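Local coordinates for protein putative citrate lyase (Ralstonia eutropha, PDB 3QQW) that probably acts as a magnesium-dependent lyase of the HpcH/HpaI aldolase and citrate lyase family, perhaps cleaving (S)-citramalyl-CoA, at residues P20-C25 with N169-D174; C227-L230 with E234-A237; R242-F247 with N265-D270; L250-I255 with Q261-A266. All blocks are in the same frame, centred on the assembly; numbering follows the deposited sequence.

Contact 1 of 4, residues P20-C25 with N169-D174; sequences PVLAAC and NIEVLD
Leu22 reaches across the amino-terminal mouth of the TIM barrel to meet Glu171 and Val172, at the start of the sixth strand. The loop 20-25 leads into the first strand and crosses the end of the barrel where strands begin. The tight part is apolar: Leu22 CD1 lies 3.5 Å from Val172 CG2, and the two branched side chains suit a spot where Val221 of the seventh strand touches both. Val172 is buried, whereas Leu22, Glu171 and Pro20 are partly exposed, and at the Pro20 side the contact is looser. There the Pro20 ring slips past the Glu171 stem in the opposite direction, with Pro20 CG no nearer than 4.1 Å to either CB or O of Glu171. Proline, with its rigid ring and no polar side-chain group, serves such a light apolar touch. Glutamate suits this margin because its methylenes can pack while its acid end finds a polar partner: Glu171 OE2 is hydrogen-bonded to His149. With CG set between the backbone N and the carbonyl carbon (chi1 65°) and the chain extended beyond, the carboxylate comes to lie beside the leucine fork, where Leu22 CD2 stands 3.6 Å from Glu171 OE1.

Contact 2 of 4, residues C227-L230 with E234-A237; sequences CLNL and EVIA
The loop joining the seventh barrel strand to its helix folds back on that helix here, Cys227 and Asn229 packing on Val235 and Ile236 in its first turns. Cys227, buried, points its side chain's first bond at the helix and sets its sulfur between two residues: SG is 4.0 Å from Val235 CG1 and 3.9 Å from Ile236 CA. A compact, weakly polar thiol fits so close to a helix backbone, and the same SG accepts a weak hydrogen bond from Asn229 N within the same loop. Asn229 crosses Val235 at about a right angle. Its CB meets Val235 CG1 at 3.7 Å and its ND2 lies 3.9 Å from CG2 of the same valine, while OD1 takes a hydrogen bond from Asp232 N, fixing the amide. Ile236 starts out alongside the loop, but with CG1 anti to its carbonyl carbon (chi1 -54°) the longer branch swings in, placing CG1 3.3 Å from Asn229 O and CD1 3.9 Å from Leu230 O. Gln259 NE2 satisfies the carbonyl oxygens of both Cys227 and Asn229. A short loop folded back over apolar residues of the helix it leads into is in keeping with the beta-alpha loops at the carboxy-terminal side of a TIM barrel.

Contact 3 of 4, residues R242-F247 with N265-D270; sequences RARNEF and NAMRPD
Arg244 sends its guanidinium to the carbonyl oxygens at and just past the end of helix 260-267, tying together the helices that follow the seventh and eighth strands of the TIM barrel. NH1 donates to Arg268 O at 3.0 Å, approaching from above the carbonyl plane with an N-H...O angle of 137°. Weaker bonds run from NH1 to Ala266 O (2.8 Å) and from NH2 to Arg268 O (3.2 Å), so both terminal nitrogens reach Arg268 O, NH2 only weakly. Met267 O lies over the centre of one guanidinium face, close but too poorly angled to bond. Arginine suits the place: its several N-H groups can serve carbonyls in the last turn of the helix and just beyond it, and its positive charge would probably be favoured by the partial negative charge at a helix end. Reach comes from a long chain with CG anti to the backbone N (chi1 -174°), sliding past Met267 in the opposite direction. Met267, present as selenomethionine, bends twice to turn its flexible apolar end back along the arginine. Small Ala266 permits close approach to Ala240 and Cys241, and the Met267 SE atom rests 3.8 Å from Arg244 CB.

Contact 4 of 4, residues L250-I255 with Q261-A266; sequences LRMWSI and QPIVNA
Strand 251-254, carrying Met252, and helix 261-266, carrying Ile263, run almost exactly antiparallel, at 176°, with their axes 9.0 Å apart at closest approach. Met252 and Ile263 stand opposite one another, their CA atoms 6.9 Å apart, and no hydrogen bond joins the two segments. This is the strand-to-helix layer of the eighth beta-alpha unit of the TIM barrel. Met252 and Ser254 leave the strand toward the helix, Trp253 away from it. Every contact across the two segments involves Ile263. Its beta-branched side chain suits a filler between two layers because two branches leave the same carbon: CG2 presses on Met252 CB at 3.7 Å, while CG1 carries CD1 in against the strand, 3.4 Å from Trp253 O. The Met252 and Ile263 side chains cross at about a right angle, and the extended chain of Met252, a selenomethionine, reaches Ala240 of helix 233-247. Ser254 offers its CB to Ile263 CD1 at 4.2 Å, while its hydroxyl is hydrogen-bonded to His27 ND1, a small polar residue thus fitting a buried spot. Trp253 NE1 bonds Asp174 OD1, and the Trp253 side chain comes to about 3 Å, nearest atoms, of that of Arg88, predicted to bind substrate.

The centre of contact 1 lies about 5 Å from the centre of the chain, yet the contact is only partly buried, consistent with its place at the end of the barrel where the strands begin; contact 2, its centre about 18 Å out from that of the chain, is likewise partly buried. Contacts 3 and 4 are buried, and both use helix 260-267. Contacts 2 and 3 share helix 233-247, one near its start and the other in its later turns. Chemistry follows position: contact 4 is apolar strand-to-helix packing, contact 3 rests on a guanidinium bonded to backbone carbonyls at and just past a helix end, and contacts 1 and 2 mix apolar packing with polar ends satisfied from outside. Contacts 1 and 3 touch where Ala24 packs on Met267.

Contact 1 of 4, residues P20-C25 with N169-D174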
loop_
_atom_site.group_PDB
_atom_site.type_symbol
_atom_site.label_atom_id
_atom_site.label_comp_id
_atom_site.label_asym_id
_atom_site.label_seq_id
_atom_site.Cartn_x
_atom_site.Cartn_y
_atom_site.Cartn_z
ATOM N N PRO C 20 -17.687 -16.463 -4.667
ATOM C CA PRO C 20 -19.072 -16.463 -4.188
ATOM C C PRO C 20 -19.947 -15.514 -4.980
ATOM O O PRO C 20 -19.527 -14.386 -5.272
ATOM C CB PRO C 20 -18.965 -16.034 -2.718
ATOM C CG PRO C 20 -17.506 -15.960 -2.407
ATOM C CD PRO C 20 -16.791 -15.802 -3.698
ATOM N N VAL C 21 -21.154 -15.982 -5.341
ATOM C CA VAL C 21 -22.097 -15.152 -6.074
ATOM C C VAL C 21 -23.089 -14.614 -5.063
ATOM O O VAL C 21 -24.002 -15.312 -4.597
ATOM C CB VAL C 21 -22.738 -15.808 -7.318
ATOM C CG1 VAL C 21 -21.655 -16.073 -8.350
ATOM C CG2 VAL C 21 -23.498 -17.094 -6.996
ATOM N N LEU C 22 -22.819 -13.374 -4.641
ATOM C CA LEU C 22 -23.637 -12.746 -3.637
ATOM C C LEU C 22 -24.269 -11.507 -4.176
ATOM O O LEU C 22 -23.706 -10.839 -5.050
ATOM C CB LEU C 22 -22.798 -12.413 -2.395
ATOM C CG LEU C 22 -22.066 -13.562 -1.719
ATOM C CD1 LEU C 22 -21.003 -13.039 -0.806
ATOM C CD2 LEU C 22 -23.026 -14.445 -0.955
ATOM N N ALA C 23 -25.430 -11.174 -3.609
ATOM C CA ALA C 23 -26.212 -9.985 -3.888
ATOM C C ALA C 23 -25.329 -8.766 -3.722
ATOM O O ALA C 23 -24.449 -8.729 -2.854
ATOM C CB ALA C 23 -27.391 -9.924 -2.933
ATOM N N ALA C 24 -25.545 -7.784 -4.573
ATOM C CA ALA C 24 -24.801 -6.516 -4.589
ATOM C C ALA C 24 -25.080 -5.670 -3.349
ATOM O O ALA C 24 -24.314 -4.771 -3.017
ATOM C CB ALA C 24 -25.209 -5.750 -5.821
ATOM N N CYS C 25 -26.180 -5.968 -2.657
ATOM C CA CYS C 25 -26.626 -5.173 -1.524
ATOM C C CYS C 25 -26.924 -6.003 -0.298
ATOM O O CYS C 25 -27.490 -7.090 -0.388
ATOM C CB CYS C 25 -27.853 -4.362 -1.937
ATOM S SG CYS C 25 -28.458 -3.242 -0.658
ATOM N N ASN C 169 -14.162 -20.277 5.563
ATOM C CA ASN C 169 -15.581 -19.921 5.512
ATOM C C ASN C 169 -15.876 -18.429 5.449
ATOM O O ASN C 169 -17.020 -18.054 5.622
ATOM C CB ASN C 169 -16.369 -20.564 6.667
ATOM C CG ASN C 169 -16.114 -22.046 6.790
ATOM O OD1 ASN C 169 -15.935 -22.763 5.797
ATOM N ND2 ASN C 169 -16.019 -22.526 8.018
ATOM N N ILE C 170 -14.898 -17.587 5.126
ATOM C CA ILE C 170 -15.157 -16.158 4.932
ATOM C C ILE C 170 -15.587 -15.989 3.488
ATOM O O ILE C 170 -14.936 -16.506 2.567
ATOM C CB ILE C 170 -13.950 -15.248 5.315
ATOM C CG1 ILE C 170 -13.589 -15.426 6.811
ATOM C CG2 ILE C 170 -14.206 -13.741 4.974
ATOM C CD1 ILE C 170 -12.311 -14.701 7.217
ATOM N N GLU C 171 -16.705 -15.307 3.286
ATOM C CA GLU C 171 -17.170 -15.037 1.923
ATOM C C GLU C 171 -17.230 -13.531 1.684
ATOM O O GLU C 171 -17.237 -13.111 0.527
ATOM C CB GLU C 171 -18.506 -15.729 1.604
ATOM C CG GLU C 171 -19.671 -15.213 2.424
ATOM C CD GLU C 171 -21.042 -15.702 2.005
ATOM O OE1 GLU C 171 -21.135 -16.662 1.206
ATOM O OE2 GLU C 171 -22.030 -15.138 2.524
ATOM N N VAL C 172 -17.222 -12.720 2.756
ATOM C CA VAL C 172 -17.228 -11.265 2.633
ATOM C C VAL C 172 -16.250 -10.621 3.634
ATOM O O VAL C 172 -16.150 -11.060 4.783
ATOM C CB VAL C 172 -18.644 -10.624 2.796
ATOM C CG1 VAL C 172 -18.570 -9.105 2.840
ATOM C CG2 VAL C 172 -19.618 -11.062 1.722
ATOM N N LEU C 173 -15.554 -9.554 3.177
ATOM C CA LEU C 173 -14.778 -8.616 3.982
ATOM C C LEU C 173 -15.528 -7.310 3.881
ATOM O O LEU C 173 -15.750 -6.800 2.779
ATOM C CB LEU C 173 -13.310 -8.466 3.573
ATOM C CG LEU C 173 -12.394 -9.693 3.721
ATOM C CD1 LEU C 173 -10.957 -9.313 3.412
ATOM C CD2 LEU C 173 -12.476 -10.305 5.146
ATOM N N ASP C 174 -16.014 -6.807 5.025
ATOM C CA ASP C 174 -16.790 -5.573 5.076
ATOM C C ASP C 174 -15.941 -4.426 5.502
ATOM O O ASP C 174 -15.255 -4.520 6.515
ATOM C CB ASP C 174 -17.960 -5.731 6.081
ATOM C CG ASP C 174 -19.034 -6.695 5.690
ATOM O OD1 ASP C 174 -19.687 -6.457 4.679
ATOM O OD2 ASP C 174 -19.269 -7.654 6.452
#

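Contact 2 of 4, residues C227-L230 with E234-A237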
loop_
_atom_site.group_PDB
_atom_site.type_symbol
_atom_site.label_atom_id
_atom_site.label_comp_id
_atom_site.label_asym_id
_atom_site.label_seq_id
_atom_site.Cartn_x
_atom_site.Cartn_y
_atom_site.Cartn_z
ATOM N N CYS C 227 -23.990 4.458 2.458
ATOM C CA CYS C 227 -24.057 5.848 2.055
ATOM C C CYS C 227 -24.838 6.536 3.174
ATOM O O CYS C 227 -25.843 5.991 3.646
ATOM C CB CYS C 227 -24.715 6.022 0.690
ATOM S SG CYS C 227 -24.894 7.762 0.185
ATOM N N LEU C 228 -24.365 7.682 3.652
ATOM C CA LEU C 228 -25.045 8.372 4.761
ATOM C C LEU C 228 -26.313 9.128 4.280
ATOM O O LEU C 228 -27.183 9.455 5.097
ATOM C CB LEU C 228 -24.072 9.283 5.535
ATOM C CG LEU C 228 -22.973 8.498 6.288
ATOM C CD1 LEU C 228 -21.910 9.399 6.804
ATOM C CD2 LEU C 228 -23.537 7.608 7.411
ATOM N N ASN C 229 -26.444 9.319 2.954
ATOM C CA ASN C 229 -27.633 9.873 2.335
ATOM C C ASN C 229 -28.625 8.731 2.195
ATOM O O ASN C 229 -28.368 7.760 1.477
ATOM C CB ASN C 229 -27.304 10.521 0.998
ATOM C CG ASN C 229 -28.408 11.416 0.517
ATOM O OD1 ASN C 229 -29.582 11.021 0.468
ATOM N ND2 ASN C 229 -28.052 12.651 0.173
ATOM N N LEU C 230 -29.730 8.810 2.928
ATOM C CA LEU C 230 -30.709 7.732 3.021
ATOM C C LEU C 230 -31.693 7.649 1.877
ATOM O O LEU C 230 -32.161 6.540 1.608
ATOM C CB LEU C 230 -31.497 7.857 4.337
ATOM C CG LEU C 230 -30.685 7.733 5.640
ATOM C CD1 LEU C 230 -31.589 7.742 6.847
ATOM C CD2 LEU C 230 -29.853 6.473 5.664
ATOM N N GLU C 234 -29.438 9.391 -6.547
ATOM C CA GLU C 234 -28.268 9.832 -7.310
ATOM C C GLU C 234 -26.980 9.818 -6.471
ATOM O O GLU C 234 -25.928 9.456 -7.006
ATOM C CB GLU C 234 -28.493 11.219 -7.911
ATOM C CG GLU C 234 -29.391 11.193 -9.136
ATOM C CD GLU C 234 -29.493 12.495 -9.904
ATOM O OE1 GLU C 234 -29.894 13.519 -9.303
ATOM O OE2 GLU C 234 -29.215 12.478 -11.126
ATOM N N VAL C 235 -27.070 10.204 -5.176
ATOM C CA VAL C 235 -25.947 10.246 -4.232
ATOM C C VAL C 235 -25.560 8.808 -3.831
ATOM O O VAL C 235 -24.358 8.497 -3.736
ATOM C CB VAL C 235 -26.265 11.127 -2.990
ATOM C CG1 VAL C 235 -25.112 11.110 -1.986
ATOM C CG2 VAL C 235 -26.582 12.557 -3.399
ATOM N N ILE C 236 -26.578 7.941 -3.610
ATOM C CA ILE C 236 -26.379 6.540 -3.247
ATOM C C ILE C 236 -25.688 5.824 -4.437
ATOM O O ILE C 236 -24.639 5.173 -4.246
ATOM C CB ILE C 236 -27.693 5.826 -2.789
ATOM C CG1 ILE C 236 -28.387 6.599 -1.650
ATOM C CG2 ILE C 236 -27.404 4.369 -2.369
ATOM C CD1 ILE C 236 -29.915 6.434 -1.566
ATOM N N ALA C 237 -26.241 6.013 -5.668
ATOM C CA ALA C 237 -25.702 5.421 -6.892
ATOM C C ALA C 237 -24.249 5.851 -7.117
ATOM O O ALA C 237 -23.408 5.009 -7.461
ATOM C CB ALA C 237 -26.547 5.810 -8.072
#

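Contact 3 of 4, residues R242-F247 with N265-D270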
loop_
_atom_site.group_PDB
_atom_site.type_symbol
_atom_site.label_atom_id
_atom_site.label_comp_id
_atom_site.label_asym_id
_atom_site.label_seq_id
_atom_site.Cartn_x
_atom_site.Cartn_y
_atom_site.Cartn_z
ATOM N N ARG C 242 -18.496 4.635 -7.359
ATOM C CA ARG C 242 -17.094 4.915 -7.011
ATOM C C ARG C 242 -16.474 3.699 -6.368
ATOM O O ARG C 242 -15.364 3.311 -6.737
ATOM C CB ARG C 242 -16.946 6.135 -6.084
ATOM C CG ARG C 242 -17.250 7.465 -6.774
ATOM C CD ARG C 242 -16.617 8.646 -6.056
ATOM N NE ARG C 242 -15.154 8.661 -6.167
ATOM C CZ ARG C 242 -14.381 9.686 -5.799
ATOM N NH1 ARG C 242 -14.920 10.779 -5.265
ATOM N NH2 ARG C 242 -13.063 9.619 -5.948
ATOM N N ALA C 243 -17.207 3.055 -5.428
ATOM C CA ALA C 243 -16.712 1.866 -4.735
ATOM C C ALA C 243 -16.524 0.734 -5.727
ATOM O O ALA C 243 -15.488 0.060 -5.685
ATOM C CB ALA C 243 -17.674 1.458 -3.631
ATOM N N ARG C 244 -17.488 0.575 -6.661
ATOM C CA ARG C 244 -17.437 -0.464 -7.674
ATOM C C ARG C 244 -16.325 -0.236 -8.717
ATOM O O ARG C 244 -15.534 -1.141 -8.960
ATOM C CB ARG C 244 -18.785 -0.593 -8.389
ATOM C CG ARG C 244 -18.811 -1.754 -9.348
ATOM C CD ARG C 244 -19.687 -1.509 -10.517
ATOM N NE ARG C 244 -19.776 -2.719 -11.330
ATOM C CZ ARG C 244 -20.679 -2.910 -12.284
ATOM N NH1 ARG C 244 -21.570 -1.966 -12.565
ATOM N NH2 ARG C 244 -20.696 -4.044 -12.969
ATOM N N ASN C 245 -16.268 0.950 -9.324
ATOM C CA ASN C 245 -15.369 1.227 -10.433
ATOM C C ASN C 245 -13.988 1.794 -10.096
ATOM O O ASN C 245 -13.102 1.690 -10.947
ATOM C CB ASN C 245 -16.058 2.141 -11.416
ATOM C CG ASN C 245 -17.331 1.532 -11.963
ATOM O OD1 ASN C 245 -18.367 2.191 -12.002
ATOM N ND2 ASN C 245 -17.309 0.243 -12.337
ATOM N N GLU C 246 -13.784 2.375 -8.905
ATOM C CA GLU C 246 -12.465 2.920 -8.555
ATOM C C GLU C 246 -11.725 2.042 -7.542
ATOM O O GLU C 246 -10.492 2.102 -7.477
ATOM C CB GLU C 246 -12.584 4.342 -7.983
ATOM C CG GLU C 246 -13.151 5.383 -8.932
ATOM C CD GLU C 246 -13.361 6.747 -8.300
ATOM O OE1 GLU C 246 -12.474 7.211 -7.539
ATOM O OE2 GLU C 246 -14.413 7.363 -8.586
ATOM N N PHE C 247 -12.460 1.244 -6.748
ATOM C CA PHE C 247 -11.844 0.435 -5.710
ATOM C C PHE C 247 -12.035 -1.088 -5.871
ATOM O O PHE C 247 -11.236 -1.826 -5.320
ATOM C CB PHE C 247 -12.352 0.884 -4.330
ATOM C CG PHE C 247 -11.779 2.220 -3.906
ATOM C CD1 PHE C 247 -12.364 3.408 -4.320
ATOM C CD2 PHE C 247 -10.637 2.287 -3.111
ATOM C CE1 PHE C 247 -11.810 4.635 -3.959
ATOM C CE2 PHE C 247 -10.097 3.516 -2.734
ATOM C CZ PHE C 247 -10.684 4.679 -3.160
ATOM N N ASN C 265 -28.508 -1.590 -8.902
ATOM C CA ASN C 265 -28.371 -1.093 -10.260
ATOM C C ASN C 265 -26.958 -0.597 -10.554
ATOM O O ASN C 265 -26.450 -0.866 -11.643
ATOM C CB ASN C 265 -29.422 -0.020 -10.560
ATOM C CG ASN C 265 -30.818 -0.613 -10.689
ATOM O OD1 ASN C 265 -31.748 -0.240 -9.970
ATOM N ND2 ASN C 265 -31.000 -1.590 -11.579
ATOM N N ALA C 266 -26.299 0.057 -9.592
ATOM C CA ALA C 266 -24.914 0.529 -9.793
ATOM C C ALA C 266 -23.919 -0.639 -9.923
ATOM O O ALA C 266 -22.922 -0.525 -10.629
ATOM C CB ALA C 266 -24.502 1.423 -8.646
HETATM N N MSE C 267 -24.220 -1.769 -9.257
HETATM C CA MSE C 267 -23.396 -2.969 -9.206
HETATM C C MSE C 267 -23.690 -3.955 -10.346
HETATM O O MSE C 267 -22.907 -4.876 -10.530
HETATM C CB MSE C 267 -23.670 -3.629 -7.864
HETATM C CG MSE C 267 -22.490 -4.195 -7.186
HETATM SE SE MSE C 267 -21.194 -2.984 -6.591
HETATM C CE MSE C 267 -21.990 -2.261 -4.996
ATOM N N ARG C 268 -24.799 -3.769 -11.099
ATOM C CA ARG C 268 -25.232 -4.630 -12.206
ATOM C C ARG C 268 -24.267 -4.677 -13.385
ATOM O O ARG C 268 -23.754 -3.623 -13.778
ATOM C CB ARG C 268 -26.581 -4.141 -12.766
ATOM C CG ARG C 268 -27.750 -4.729 -12.068
ATOM C CD ARG C 268 -29.040 -4.232 -12.643
ATOM N NE ARG C 268 -30.162 -4.794 -11.896
ATOM C CZ ARG C 268 -31.426 -4.740 -12.290
ATOM N NH1 ARG C 268 -31.746 -4.162 -13.445
ATOM N NH2 ARG C 268 -32.382 -5.276 -11.543
ATOM N N PRO C 269 -24.087 -5.857 -14.043
ATOM C CA PRO C 269 -23.271 -5.876 -15.271
ATOM C C PRO C 269 -24.060 -5.242 -16.417
ATOM O O PRO C 269 -25.300 -5.225 -16.378
ATOM C CB PRO C 269 -22.991 -7.371 -15.523
ATOM C CG PRO C 269 -23.803 -8.133 -14.523
ATOM C CD PRO C 269 -24.676 -7.188 -13.756
ATOM N N ASP C 270 -23.347 -4.710 -17.428
ATOM C CA ASP C 270 -23.961 -4.087 -18.604
ATOM C C ASP C 270 -24.802 -5.125 -19.358
ATOM O O ASP C 270 -24.418 -6.297 -19.422
ATOM C CB ASP C 270 -22.881 -3.476 -19.522
ATOM C CG ASP C 270 -22.017 -2.389 -18.896
ATOM O OD1 ASP C 270 -21.816 -2.423 -17.656
ATOM O OD2 ASP C 270 -21.491 -1.541 -19.651
#

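Contact 4 of 4, residues L250-I255 with Q261-A266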
loop_
_atom_site.group_PDB
_atom_site.type_symbol
_atom_site.label_atom_id
_atom_site.label_comp_id
_atom_site.label_asym_id
_atom_site.label_seq_id
_atom_site.Cartn_x
_atom_site.Cartn_y
_atom_site.Cartn_z
ATOM N N LEU C 250 -17.762 -5.145 -4.616
ATOM C CA LEU C 250 -18.753 -5.907 -5.367
ATOM C C LEU C 250 -20.061 -6.024 -4.606
ATOM O O LEU C 250 -21.013 -6.709 -5.033
ATOM C CB LEU C 250 -18.147 -7.302 -5.619
ATOM C CG LEU C 250 -16.970 -7.367 -6.592
ATOM C CD1 LEU C 250 -16.405 -8.760 -6.648
ATOM C CD2 LEU C 250 -17.391 -6.917 -7.979
ATOM N N ARG C 251 -20.097 -5.365 -3.456
ATOM C CA ARG C 251 -21.240 -5.355 -2.554
ATOM C C ARG C 251 -21.194 -4.068 -1.742
ATOM O O ARG C 251 -20.137 -3.446 -1.617
ATOM C CB ARG C 251 -21.172 -6.591 -1.656
ATOM C CG ARG C 251 -22.370 -6.895 -0.788
ATOM C CD ARG C 251 -22.160 -8.331 -0.352
ATOM N NE ARG C 251 -22.946 -8.736 0.803
ATOM C CZ ARG C 251 -23.969 -9.576 0.746
ATOM N NH1 ARG C 251 -24.378 -10.049 -0.418
ATOM N NH2 ARG C 251 -24.583 -9.957 1.853
HETATM N N MSE C 252 -22.350 -3.662 -1.199
HETATM C CA MSE C 252 -22.451 -2.484 -0.364
HETATM C C MSE C 252 -23.594 -2.624 0.583
HETATM O O MSE C 252 -24.670 -3.083 0.195
HETATM C CB MSE C 252 -22.635 -1.231 -1.225
HETATM C CG MSE C 252 -22.401 0.045 -0.465
HETATM SE SE MSE C 252 -22.346 1.497 -1.692
HETATM C CE MSE C 252 -23.004 2.904 -0.518
ATOM N N TRP C 253 -23.390 -2.142 1.805
ATOM C CA TRP C 253 -24.404 -2.133 2.849
ATOM C C TRP C 253 -25.487 -1.097 2.575
ATOM O O TRP C 253 -25.234 -0.051 1.981
ATOM C CB TRP C 253 -23.753 -1.842 4.199
ATOM C CG TRP C 253 -22.971 -2.973 4.797
ATOM C CD1 TRP C 253 -22.520 -4.094 4.164
ATOM C CD2 TRP C 253 -22.534 -3.075 6.158
ATOM N NE1 TRP C 253 -21.850 -4.903 5.050
ATOM C CE2 TRP C 253 -21.854 -4.309 6.288
ATOM C CE3 TRP C 253 -22.724 -2.279 7.308
ATOM C CZ2 TRP C 253 -21.306 -4.742 7.509
ATOM C CZ3 TRP C 253 -22.195 -2.718 8.519
ATOM C CH2 TRP C 253 -21.468 -3.918 8.605
ATOM N N SER C 254 -26.681 -1.367 3.086
ATOM C CA SER C 254 -27.830 -0.482 3.045
ATOM C C SER C 254 -28.411 -0.351 4.452
ATOM O O SER C 254 -28.488 -1.350 5.174
ATOM C CB SER C 254 -28.878 -1.029 2.085
ATOM O OG SER C 254 -30.118 -0.376 2.276
ATOM N N ILE C 255 -28.825 0.856 4.837
ATOM C CA ILE C 255 -29.441 1.088 6.150
ATOM C C ILE C 255 -30.853 1.651 5.992
ATOM O O ILE C 255 -31.572 1.786 6.977
ATOM C CB ILE C 255 -28.586 1.960 7.093
ATOM C CG1 ILE C 255 -28.040 3.228 6.382
ATOM C CG2 ILE C 255 -27.513 1.097 7.760
ATOM C CD1 ILE C 255 -27.462 4.321 7.298
ATOM N N GLN C 261 -32.282 -0.439 -4.419
ATOM C CA GLN C 261 -32.293 -0.387 -5.872
ATOM C C GLN C 261 -31.104 0.435 -6.426
ATOM O O GLN C 261 -30.410 -0.125 -7.274
ATOM C CB GLN C 261 -33.644 0.096 -6.413
ATOM C CG GLN C 261 -34.207 -0.811 -7.518
ATOM C CD GLN C 261 -34.619 -2.187 -7.041
ATOM O OE1 GLN C 261 -35.540 -2.340 -6.243
ATOM N NE2 GLN C 261 -33.942 -3.203 -7.534
ATOM N N PRO C 262 -30.751 1.655 -5.927
ATOM C CA PRO C 262 -29.555 2.351 -6.471
ATOM C C PRO C 262 -28.255 1.543 -6.312
ATOM O O PRO C 262 -27.432 1.559 -7.225
ATOM C CB PRO C 262 -29.484 3.648 -5.656
ATOM C CG PRO C 262 -30.857 3.857 -5.159
ATOM C CD PRO C 262 -31.442 2.500 -4.932
ATOM N N ILE C 263 -28.096 0.788 -5.200
ATOM C CA ILE C 263 -26.897 -0.033 -4.974
ATOM C C ILE C 263 -26.890 -1.203 -5.963
ATOM O O ILE C 263 -25.873 -1.402 -6.634
ATOM C CB ILE C 263 -26.732 -0.497 -3.507
ATOM C CG1 ILE C 263 -26.362 0.699 -2.586
ATOM C CG2 ILE C 263 -25.673 -1.614 -3.387
ATOM C CD1 ILE C 263 -26.574 0.483 -1.079
ATOM N N VAL C 264 -28.019 -1.957 -6.074
ATOM C CA VAL C 264 -28.135 -3.106 -6.978
ATOM C C VAL C 264 -27.846 -2.669 -8.438
ATOM O O VAL C 264 -27.007 -3.277 -9.101
ATOM C CB VAL C 264 -29.517 -3.814 -6.828
ATOM C CG1 VAL C 264 -29.777 -4.812 -7.960
ATOM C CG2 VAL C 264 -29.631 -4.495 -5.461
ATOM N N ASN C 265 -28.508 -1.590 -8.902
ATOM C CA ASN C 265 -28.371 -1.093 -10.260
ATOM C C ASN C 265 -26.958 -0.597 -10.554
ATOM O O ASN C 265 -26.450 -0.866 -11.643
ATOM C CB ASN C 265 -29.422 -0.020 -10.560
ATOM C CG ASN C 265 -30.818 -0.613 -10.689
ATOM O OD1 ASN C 265 -31.748 -0.240 -9.970
ATOM N ND2 ASN C 265 -31.000 -1.590 -11.579
ATOM N N ALA C 266 -26.299 0.057 -9.592
ATOM C CA ALA C 266 -24.914 0.529 -9.793
ATOM C C ALA C 266 -23.919 -0.639 -9.923
ATOM O O ALA C 266 -22.922 -0.525 -10.629
ATOM C CB ALA C 266 -24.502 1.423 -8.646
#